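Local coordinates for regulatory protein SWI6 (Saccharomyces cerevisiae, PDB 1SW6) that acts as the shared subunit of the SBF and MBF complexes in cell-cycle-dependent transcription, represented here by its ankyrin-repeat domain, at residues A[52-56]-A[57-61]; A[166-169]-A[170-173]; A[184-187]-A[188-192]. All blocks are in the same frame, centred on the assembly; numbering follows the deposited sequence.

Contact 1 (A[52-56]-A[57-61]); sequences PVVND and NEQKM
The carboxylate of D56 lies across the aliphatic start of the Q59 side chain, with D56 CG 3.3 Å from Q59 CG. The two side chains cross at about a right angle, and the flat carboxylate and amide groups are tilted 45° apart. Beyond CG the Q59 chain runs extended, which carries its amide past D56 CB, Q59 OE1 standing 3.4 Å from D56 CB. D56 is the N-cap of the helix that starts at N57. Its CG is anti to the backbone N (chi1 -168°), a setting that brings OD1 round to the first turn. D56 OD1 accepts from Q59 N at 2.8 Å, the donor coming from above the carboxylate plane, and takes a weak, strongly bent bond from E58 N, also at 2.8 Å. D56 O adds weak bonds from Q59 N and K60 N, and a negative charge at this helix end probably suits the helix dipole. The nitrogen of the Q59 amide, NE2, makes a weak hydrogen bond to Q120 O in the neighbouring loop. V54 packs on I125 and P126, in the chain that follows helix 105-115, beside the turn that leads from strand 46-47 into helix 57-71.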
ATOM      1  N   PRO A  52      11.181 -15.672   0.744  1.00 63.64           N
ATOM      2  CA  PRO A  52      11.362 -16.878  -0.064  1.00 66.19           C
ATOM      3  C   PRO A  52      11.326 -16.610  -1.567  1.00 68.76           C
ATOM      4  O   PRO A  52      10.488 -15.851  -2.057  1.00 69.07           O
ATOM      5  CB  PRO A  52      10.228 -17.785   0.414  1.00 65.47           C
ATOM      6  CG  PRO A  52       9.179 -16.812   0.875  1.00 64.80           C
ATOM      7  CD  PRO A  52       9.981 -15.772   1.592  1.00 63.40           C
ATOM      8  N   VAL A  53      12.261 -17.213  -2.295  1.00 71.50           N
ATOM      9  CA  VAL A  53      12.308 -17.038  -3.741  1.00 74.11           C
ATOM     10  C   VAL A  53      11.556 -18.202  -4.371  1.00 75.75           C
ATOM     11  O   VAL A  53      12.147 -19.102  -4.968  1.00 75.95           O
ATOM     12  CB  VAL A  53      13.753 -17.023  -4.278  1.00 74.07           C
ATOM     13  CG1 VAL A  53      13.736 -16.726  -5.773  1.00 73.19           C
ATOM     14  CG2 VAL A  53      14.579 -15.982  -3.530  1.00 73.62           C
ATOM     15  N   VAL A  54      10.239 -18.171  -4.218  1.00 77.68           N
ATOM     16  CA  VAL A  54       9.378 -19.213  -4.747  1.00 79.60           C
ATOM     17  C   VAL A  54       9.640 -19.500  -6.212  1.00 80.52           C
ATOM     18  O   VAL A  54       9.716 -18.590  -7.038  1.00 80.82           O
ATOM     19  CB  VAL A  54       7.903 -18.843  -4.564  1.00 79.57           C
ATOM     20  CG1 VAL A  54       7.012 -19.920  -5.174  1.00 79.86           C
ATOM     21  CG2 VAL A  54       7.611 -18.674  -3.080  1.00 80.07           C
ATOM     22  N   ASN A  55       9.774 -20.783  -6.519  1.00 82.04           N
ATOM     23  CA  ASN A  55      10.027 -21.237  -7.876  1.00 83.25           C
ATOM     24  C   ASN A  55       8.728 -21.506  -8.633  1.00 83.08           C
ATOM     25  O   ASN A  55       8.473 -20.892  -9.673  1.00 83.89           O
ATOM     26  CB  ASN A  55      10.892 -22.502  -7.850  1.00 84.66           C
ATOM     27  CG  ASN A  55      11.075 -23.115  -9.227  1.00 86.18           C
ATOM     28  OD1 ASN A  55      10.171 -23.771  -9.756  1.00 86.42           O
ATOM     29  ND2 ASN A  55      12.247 -22.898  -9.820  1.00 86.71           N
ATOM     30  N   ASP A  56       7.905 -22.414  -8.110  1.00 81.94           N
ATOM     31  CA  ASP A  56       6.640 -22.756  -8.759  1.00 80.65           C
ATOM     32  C   ASP A  56       5.744 -21.532  -8.945  1.00 79.02           C
ATOM     33  O   ASP A  56       5.076 -21.091  -8.005  1.00 78.74           O
ATOM     34  CB  ASP A  56       5.888 -23.815  -7.947  1.00 81.65           C
ATOM     35  CG  ASP A  56       4.726 -24.421  -8.717  1.00 82.94           C
ATOM     36  OD1 ASP A  56       3.932 -23.658  -9.309  1.00 83.52           O
ATOM     37  OD2 ASP A  56       4.604 -25.665  -8.726  1.00 83.97           O
ATOM     38  N   ASN A  57       5.734 -20.994 -10.162  1.00 76.85           N
ATOM     39  CA  ASN A  57       4.929 -19.826 -10.490  1.00 74.70           C
ATOM     40  C   ASN A  57       3.434 -20.102 -10.387  1.00 73.14           C
ATOM     41  O   ASN A  57       2.644 -19.194 -10.141  1.00 72.46           O
ATOM     42  CB  ASN A  57       5.252 -19.339 -11.901  1.00 75.29           C
ATOM     43  CG  ASN A  57       4.285 -18.273 -12.380  1.00 75.85           C
ATOM     44  OD1 ASN A  57       4.186 -17.191 -11.793  1.00 75.83           O
ATOM     45  ND2 ASN A  57       3.559 -18.576 -13.451  1.00 76.59           N
ATOM     46  N   GLU A  58       3.043 -21.353 -10.585  1.00 71.51           N
ATOM     47  CA  GLU A  58       1.633 -21.694 -10.505  1.00 70.27           C
ATOM     48  C   GLU A  58       1.152 -21.745  -9.055  1.00 68.58           C
ATOM     49  O   GLU A  58      -0.030 -21.527  -8.782  1.00 67.80           O
ATOM     50  CB  GLU A  58       1.365 -23.009 -11.246  1.00 70.98           C
ATOM     51  CG  GLU A  58       1.643 -22.883 -12.752  1.00 72.93           C
ATOM     52  CD  GLU A  58       1.023 -23.989 -13.593  1.00 74.14           C
ATOM     53  OE1 GLU A  58       1.128 -23.915 -14.839  1.00 74.00           O
ATOM     54  OE2 GLU A  58       0.434 -24.929 -13.017  1.00 74.78           O
ATOM     55  N   GLN A  59       2.061 -22.019  -8.122  1.00 66.71           N
ATOM     56  CA  GLN A  59       1.679 -22.039  -6.714  1.00 65.09           C
ATOM     57  C   GLN A  59       1.313 -20.612  -6.348  1.00 63.18           C
ATOM     58  O   GLN A  59       0.363 -20.372  -5.604  1.00 63.02           O
ATOM     59  CB  GLN A  59       2.830 -22.490  -5.825  1.00 65.59           C
ATOM     60  CG  GLN A  59       3.101 -23.970  -5.838  1.00 67.53           C
ATOM     61  CD  GLN A  59       4.017 -24.384  -4.701  1.00 68.87           C
ATOM     62  OE1 GLN A  59       5.151 -23.911  -4.590  1.00 68.89           O
ATOM     63  NE2 GLN A  59       3.524 -25.269  -3.843  1.00 69.62           N
ATOM     64  N   LYS A  60       2.077 -19.670  -6.893  1.00 60.64           N
ATOM     65  CA  LYS A  60       1.851 -18.256  -6.637  1.00 59.50           C
ATOM     66  C   LYS A  60       0.500 -17.809  -7.183  1.00 58.42           C
ATOM     67  O   LYS A  60      -0.261 -17.122  -6.492  1.00 57.18           O
ATOM     68  CB  LYS A  60       2.968 -17.418  -7.259  1.00 59.50           C
ATOM     69  CG  LYS A  60       2.835 -15.935  -6.980  1.00 60.72           C
ATOM     70  CD  LYS A  60       4.040 -15.161  -7.485  1.00 61.83           C
ATOM     71  CE  LYS A  60       3.941 -13.689  -7.097  1.00 62.77           C
ATOM     72  NZ  LYS A  60       5.022 -12.854  -7.702  1.00 63.67           N
ATOM     73  N   MET A  61       0.201 -18.204  -8.419  1.00 57.11           N
ATOM     74  CA  MET A  61      -1.071 -17.847  -9.043  1.00 56.63           C
ATOM     75  C   MET A  61      -2.221 -18.375  -8.194  1.00 54.07           C
ATOM     76  O   MET A  61      -3.235 -17.700  -8.028  1.00 52.93           O
ATOM     77  CB  MET A  61      -1.159 -18.419 -10.461  1.00 58.39           C
ATOM     78  CG  MET A  61      -0.009 -17.994 -11.349  1.00 62.24           C
ATOM     79  SD  MET A  61      -0.008 -18.821 -12.948  1.00 67.02           S
ATOM     80  CE  MET A  61       0.697 -17.534 -13.978  1.00 65.05           C
TER

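Contact 2 (A[166-169]-A[170-173]); sequences SCLV and KAVK
From C167 to V172 the backbone amides A171 N and V172 N each divide between the carbonyls three and four residues back, all of these bonds weak, with A171 N 2.9 Å from L168 O and 3.5 Å from C167 O. S166 caps this short helix through a weak bond from V169 N to S166 OG. Along one flank V169 and K173 lie side by side, pointing the same way, and V169 CG1 rests against K173 CD at 3.7 Å. The methyl gets there because V169 CG1 is anti to the backbone N (chi1 168°). A bend at chi3 then turns the K173 amine to E165, where it forms a salt bridge; K170 brings its own amine to the same carboxylate oxygen, so two lysines grip one acid. Helix 167-173 is the first helix of the second ankyrin repeat, and helix 183-190 of the same repeat packs on C167, L168, A171 and V172. L168 and V172 also pack on helix 204-212, while C167 and A171 meet helix 134-140. Within the turn, L168 CD1 only brushes A171 CB at 4.2 Å. V172 CG2 comes to 3.2 Å from V169 O. At the far end V172 O accepts from T211 OG1, and the K173 backbone hydrogen-bonds to the second subunit.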
ATOM      1  N   SER A 166       8.938  -7.760   9.063  1.00 37.41           N
ATOM      2  CA  SER A 166       8.041  -8.871   9.398  1.00 35.85           C
ATOM      3  C   SER A 166       6.583  -8.445   9.297  1.00 33.38           C
ATOM      4  O   SER A 166       6.293  -7.276   9.085  1.00 30.52           O
ATOM      5  CB  SER A 166       8.309  -9.347  10.822  1.00 35.03           C
ATOM      6  OG  SER A 166       7.937  -8.334  11.740  1.00 39.05           O
ATOM      7  N   CYS A 167       5.669  -9.395   9.462  1.00 32.91           N
ATOM      8  CA  CYS A 167       4.251  -9.076   9.390  1.00 33.80           C
ATOM      9  C   CYS A 167       3.818  -8.238  10.584  1.00 32.53           C
ATOM     10  O   CYS A 167       2.950  -7.382  10.458  1.00 33.30           O
ATOM     11  CB  CYS A 167       3.394 -10.352   9.295  1.00 35.47           C
ATOM     12  SG  CYS A 167       3.631 -11.550  10.618  1.00 42.57           S
ATOM     13  N   LEU A 168       4.420  -8.472  11.745  1.00 33.13           N
ATOM     14  CA  LEU A 168       4.066  -7.690  12.922  1.00 32.33           C
ATOM     15  C   LEU A 168       4.487  -6.233  12.700  1.00 31.23           C
ATOM     16  O   LEU A 168       3.836  -5.313  13.183  1.00 30.93           O
ATOM     17  CB  LEU A 168       4.733  -8.260  14.176  1.00 31.47           C
ATOM     18  CG  LEU A 168       4.442  -7.455  15.446  1.00 34.11           C
ATOM     19  CD1 LEU A 168       2.965  -7.559  15.781  1.00 33.69           C
ATOM     20  CD2 LEU A 168       5.302  -7.970  16.608  1.00 32.64           C
ATOM     21  N   VAL A 169       5.577  -6.026  11.961  1.00 29.51           N
ATOM     22  CA  VAL A 169       6.042  -4.671  11.657  1.00 29.92           C
ATOM     23  C   VAL A 169       4.945  -3.912  10.880  1.00 30.40           C
ATOM     24  O   VAL A 169       4.786  -2.706  11.030  1.00 30.64           O
ATOM     25  CB  VAL A 169       7.371  -4.718  10.837  1.00 31.21           C
ATOM     26  CG1 VAL A 169       7.718  -3.329  10.262  1.00 32.49           C
ATOM     27  CG2 VAL A 169       8.508  -5.190  11.748  1.00 30.11           C
ATOM     28  N   LYS A 170       4.176  -4.629  10.063  1.00 30.64           N
ATOM     29  CA  LYS A 170       3.095  -4.008   9.298  1.00 31.13           C
ATOM     30  C   LYS A 170       2.008  -3.514  10.239  1.00 30.73           C
ATOM     31  O   LYS A 170       1.380  -2.482   9.993  1.00 30.27           O
ATOM     32  CB  LYS A 170       2.505  -5.010   8.299  1.00 32.70           C
ATOM     33  CG  LYS A 170       3.522  -5.468   7.264  1.00 35.27           C
ATOM     34  CD  LYS A 170       4.202  -4.255   6.637  1.00 37.65           C
ATOM     35  CE  LYS A 170       5.494  -4.634   5.950  1.00 39.27           C
ATOM     36  NZ  LYS A 170       6.181  -3.427   5.432  1.00 39.93           N
ATOM     37  N   ALA A 171       1.806  -4.245  11.331  1.00 29.99           N
ATOM     38  CA  ALA A 171       0.811  -3.861  12.321  1.00 30.13           C
ATOM     39  C   ALA A 171       1.147  -2.503  12.911  1.00 31.15           C
ATOM     40  O   ALA A 171       0.249  -1.703  13.195  1.00 31.34           O
ATOM     41  CB  ALA A 171       0.746  -4.901  13.442  1.00 29.44           C
ATOM     42  N   VAL A 172       2.430  -2.222  13.110  1.00 30.90           N
ATOM     43  CA  VAL A 172       2.764  -0.933  13.709  1.00 31.67           C
ATOM     44  C   VAL A 172       3.054   0.192  12.726  1.00 32.95           C
ATOM     45  O   VAL A 172       3.304   1.322  13.141  1.00 32.44           O
ATOM     46  CB  VAL A 172       3.927  -1.058  14.721  1.00 29.72           C
ATOM     47  CG1 VAL A 172       3.505  -2.002  15.857  1.00 27.26           C
ATOM     48  CG2 VAL A 172       5.185  -1.568  14.033  1.00 26.91           C
ATOM     49  N   LYS A 173       3.000  -0.102  11.430  1.00 33.55           N
ATOM     50  CA  LYS A 173       3.229   0.934  10.428  1.00 34.64           C
ATOM     51  C   LYS A 173       1.915   1.470   9.853  1.00 35.21           C
ATOM     52  O   LYS A 173       1.929   2.359   8.996  1.00 35.74           O
ATOM     53  CB  LYS A 173       4.129   0.416   9.303  1.00 36.24           C
ATOM     54  CG  LYS A 173       5.564   0.204   9.750  1.00 39.33           C
ATOM     55  CD  LYS A 173       6.450  -0.270   8.613  1.00 43.69           C
ATOM     56  CE  LYS A 173       6.640   0.818   7.562  1.00 44.53           C
ATOM     57  NZ  LYS A 173       7.720   0.428   6.621  1.00 48.57           N
TER

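Contact 3 (A[184-187]-A[188-192]); sequences EALL and DYLYP
L186 and L190, one helical turn apart, cross obliquely and make the close apolar part of this contact, with L186 CD1 3.8 Å from L190 CD1 and L186 CG at the same 3.8 Å from that methyl. The L186 side chain swings toward L190 because its CG is anti to the backbone N (chi1 -175°), while L190 CG lies beside its own backbone N. Behind them L186 O takes two donors: L190 N at 2.9 Å, coming in nearly straight on to the carbonyl (C=O...N 160°), and Y189 N at 3.1 Å, from above the carbonyl plane. Helix 167-173 and helix 144-152 cover this buried side, so an alanine in place of L186 would probably leave L190 CD1 without its leucine partner and open a gap toward A171 and V147. L187, also buried, packs on I227 and W231. E184, A185, D188 and Y189 are all partly exposed and more loosely engaged within the turn. A185 and Y189 touch helix 144-152, and the Y189 ring meets A185 O at its edge, CD1 4.0 Å away. D188 N binds A185 O, but the D188 carboxylate is held from outside the turn, OD1 accepting from W231 NE1 and forming a salt bridge with R238, just as E184 pairs with K234. Further along, Y191 CD2 stands 3.5 Å from L187 O in the plane of the ring, P192 CD lies over the rim of one ring face, and Y191 OH bonds to D260. L186 and L190 thus seat the helix by apolar packing on helices 144-152 and 167-173, while toward helix 218-234 the packing of L187 is joined by salt bridges of E184 and D188.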
ATOM      1  N   GLU A 184      -3.503  -5.919  20.862  1.00 34.56           N
ATOM      2  CA  GLU A 184      -3.140  -6.757  21.991  1.00 35.57           C
ATOM      3  C   GLU A 184      -3.435  -8.223  21.726  1.00 35.03           C
ATOM      4  O   GLU A 184      -2.628  -9.088  22.075  1.00 33.03           O
ATOM      5  CB  GLU A 184      -3.833  -6.290  23.277  1.00 37.57           C
ATOM      6  CG  GLU A 184      -3.416  -7.100  24.514  1.00 41.87           C
ATOM      7  CD  GLU A 184      -3.582  -6.327  25.821  1.00 44.53           C
ATOM      8  OE1 GLU A 184      -4.318  -5.318  25.839  1.00 44.90           O
ATOM      9  OE2 GLU A 184      -2.979  -6.731  26.834  1.00 46.68           O
ATOM     10  N   ALA A 185      -4.578  -8.509  21.101  1.00 33.75           N
ATOM     11  CA  ALA A 185      -4.925  -9.893  20.787  1.00 31.22           C
ATOM     12  C   ALA A 185      -3.971 -10.415  19.712  1.00 30.94           C
ATOM     13  O   ALA A 185      -3.612 -11.597  19.702  1.00 29.69           O
ATOM     14  CB  ALA A 185      -6.376  -9.982  20.290  1.00 32.62           C
ATOM     15  N   LEU A 186      -3.559  -9.532  18.808  1.00 29.90           N
ATOM     16  CA  LEU A 186      -2.627  -9.921  17.736  1.00 30.83           C
ATOM     17  C   LEU A 186      -1.277 -10.429  18.278  1.00 29.89           C
ATOM     18  O   LEU A 186      -0.654 -11.326  17.709  1.00 31.17           O
ATOM     19  CB  LEU A 186      -2.371  -8.734  16.811  1.00 29.15           C
ATOM     20  CG  LEU A 186      -1.517  -9.003  15.570  1.00 30.02           C
ATOM     21  CD1 LEU A 186      -2.270  -9.909  14.601  1.00 28.76           C
ATOM     22  CD2 LEU A 186      -1.194  -7.670  14.892  1.00 30.25           C
ATOM     23  N   LEU A 187      -0.821  -9.849  19.377  1.00 30.06           N
ATOM     24  CA  LEU A 187       0.448 -10.260  19.950  1.00 31.27           C
ATOM     25  C   LEU A 187       0.429 -11.724  20.396  1.00 30.57           C
ATOM     26  O   LEU A 187       1.463 -12.383  20.377  1.00 32.05           O
ATOM     27  CB  LEU A 187       0.820  -9.333  21.117  1.00 30.95           C
ATOM     28  CG  LEU A 187       1.149  -7.896  20.673  1.00 31.53           C
ATOM     29  CD1 LEU A 187       1.422  -7.006  21.877  1.00 32.24           C
ATOM     30  CD2 LEU A 187       2.364  -7.923  19.744  1.00 31.66           C
ATOM     31  N   ASP A 188      -0.731 -12.246  20.791  1.00 31.72           N
ATOM     32  CA  ASP A 188      -0.783 -13.651  21.213  1.00 33.98           C
ATOM     33  C   ASP A 188      -0.380 -14.583  20.078  1.00 33.51           C
ATOM     34  O   ASP A 188       0.169 -15.666  20.321  1.00 33.58           O
ATOM     35  CB  ASP A 188      -2.179 -14.047  21.717  1.00 34.31           C
ATOM     36  CG  ASP A 188      -2.503 -13.452  23.079  1.00 37.83           C
ATOM     37  OD1 ASP A 188      -1.586 -12.889  23.737  1.00 37.40           O
ATOM     38  OD2 ASP A 188      -3.678 -13.554  23.491  1.00 38.18           O
ATOM     39  N   TYR A 189      -0.645 -14.160  18.844  1.00 34.00           N
ATOM     40  CA  TYR A 189      -0.295 -14.956  17.668  1.00 36.19           C
ATOM     41  C   TYR A 189       0.977 -14.508  16.940  1.00 36.24           C
ATOM     42  O   TYR A 189       1.571 -15.306  16.208  1.00 38.00           O
ATOM     43  CB  TYR A 189      -1.450 -14.977  16.663  1.00 37.12           C
ATOM     44  CG  TYR A 189      -2.644 -15.761  17.134  1.00 41.15           C
ATOM     45  CD1 TYR A 189      -3.505 -15.242  18.100  1.00 42.27           C
ATOM     46  CD2 TYR A 189      -2.893 -17.046  16.646  1.00 42.86           C
ATOM     47  CE1 TYR A 189      -4.586 -15.979  18.576  1.00 45.74           C
ATOM     48  CE2 TYR A 189      -3.970 -17.797  17.112  1.00 45.83           C
ATOM     49  CZ  TYR A 189      -4.813 -17.256  18.079  1.00 47.11           C
ATOM     50  OH  TYR A 189      -5.877 -17.995  18.551  1.00 52.00           O
ATOM     51  N   LEU A 190       1.410 -13.261  17.133  1.00 34.36           N
ATOM     52  CA  LEU A 190       2.609 -12.791  16.423  1.00 35.32           C
ATOM     53  C   LEU A 190       3.819 -12.413  17.279  1.00 35.02           C
ATOM     54  O   LEU A 190       4.777 -11.858  16.755  1.00 34.46           O
ATOM     55  CB  LEU A 190       2.268 -11.604  15.498  1.00 33.47           C
ATOM     56  CG  LEU A 190       1.174 -11.754  14.422  1.00 33.00           C
ATOM     57  CD1 LEU A 190       1.259 -10.584  13.438  1.00 33.07           C
ATOM     58  CD2 LEU A 190       1.346 -13.066  13.656  1.00 31.64           C
ATOM     59  N   TYR A 191       3.789 -12.728  18.576  1.00 34.89           N
ATOM     60  CA  TYR A 191       4.910 -12.409  19.465  1.00 35.19           C
ATOM     61  C   TYR A 191       6.263 -12.927  18.967  1.00 34.33           C
ATOM     62  O   TYR A 191       7.300 -12.328  19.263  1.00 34.77           O
ATOM     63  CB  TYR A 191       4.643 -12.936  20.889  1.00 35.13           C
ATOM     64  CG  TYR A 191       4.629 -14.446  21.008  1.00 34.64           C
ATOM     65  CD1 TYR A 191       5.817 -15.176  21.047  1.00 36.33           C
ATOM     66  CD2 TYR A 191       3.430 -15.142  21.032  1.00 37.34           C
ATOM     67  CE1 TYR A 191       5.806 -16.574  21.098  1.00 36.74           C
ATOM     68  CE2 TYR A 191       3.401 -16.529  21.083  1.00 38.26           C
ATOM     69  CZ  TYR A 191       4.591 -17.242  21.115  1.00 39.33           C
ATOM     70  OH  TYR A 191       4.550 -18.624  21.158  1.00 41.36           O
ATOM     71  N   PRO A 192       6.284 -14.048  18.215  1.00 34.89           N
ATOM     72  CA  PRO A 192       7.602 -14.501  17.758  1.00 35.06           C
ATOM     73  C   PRO A 192       8.321 -13.434  16.933  1.00 34.97           C
ATOM     74  O   PRO A 192       9.544 -13.403  16.901  1.00 36.00           O
ATOM     75  CB  PRO A 192       7.276 -15.745  16.932  1.00 35.80           C
ATOM     76  CG  PRO A 192       6.044 -16.294  17.622  1.00 35.64           C
ATOM     77  CD  PRO A 192       5.242 -15.044  17.885  1.00 34.74           C
TER

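How the contacts relate
From the N terminus the three contacts follow in series, each local to a continuous stretch, so none closes a long loop; none encloses or crosses another. Contact 1 opens helix 57-71 at the surface and stands apart, its centre about 23 Å from that of contact 2 and about 28 Å from that of contact 3. Contacts 2 and 3 both belong to the second ankyrin repeat, with centres about 11 Å apart, and they touch directly. A171 CB meets L186 CD2 at 3.7 Å, C167 SG meets L190 CD1 at 3.8 Å, and L168 CD1 faces L187 CD2. These apolar meetings tie helix 167-173 to helix 183-190.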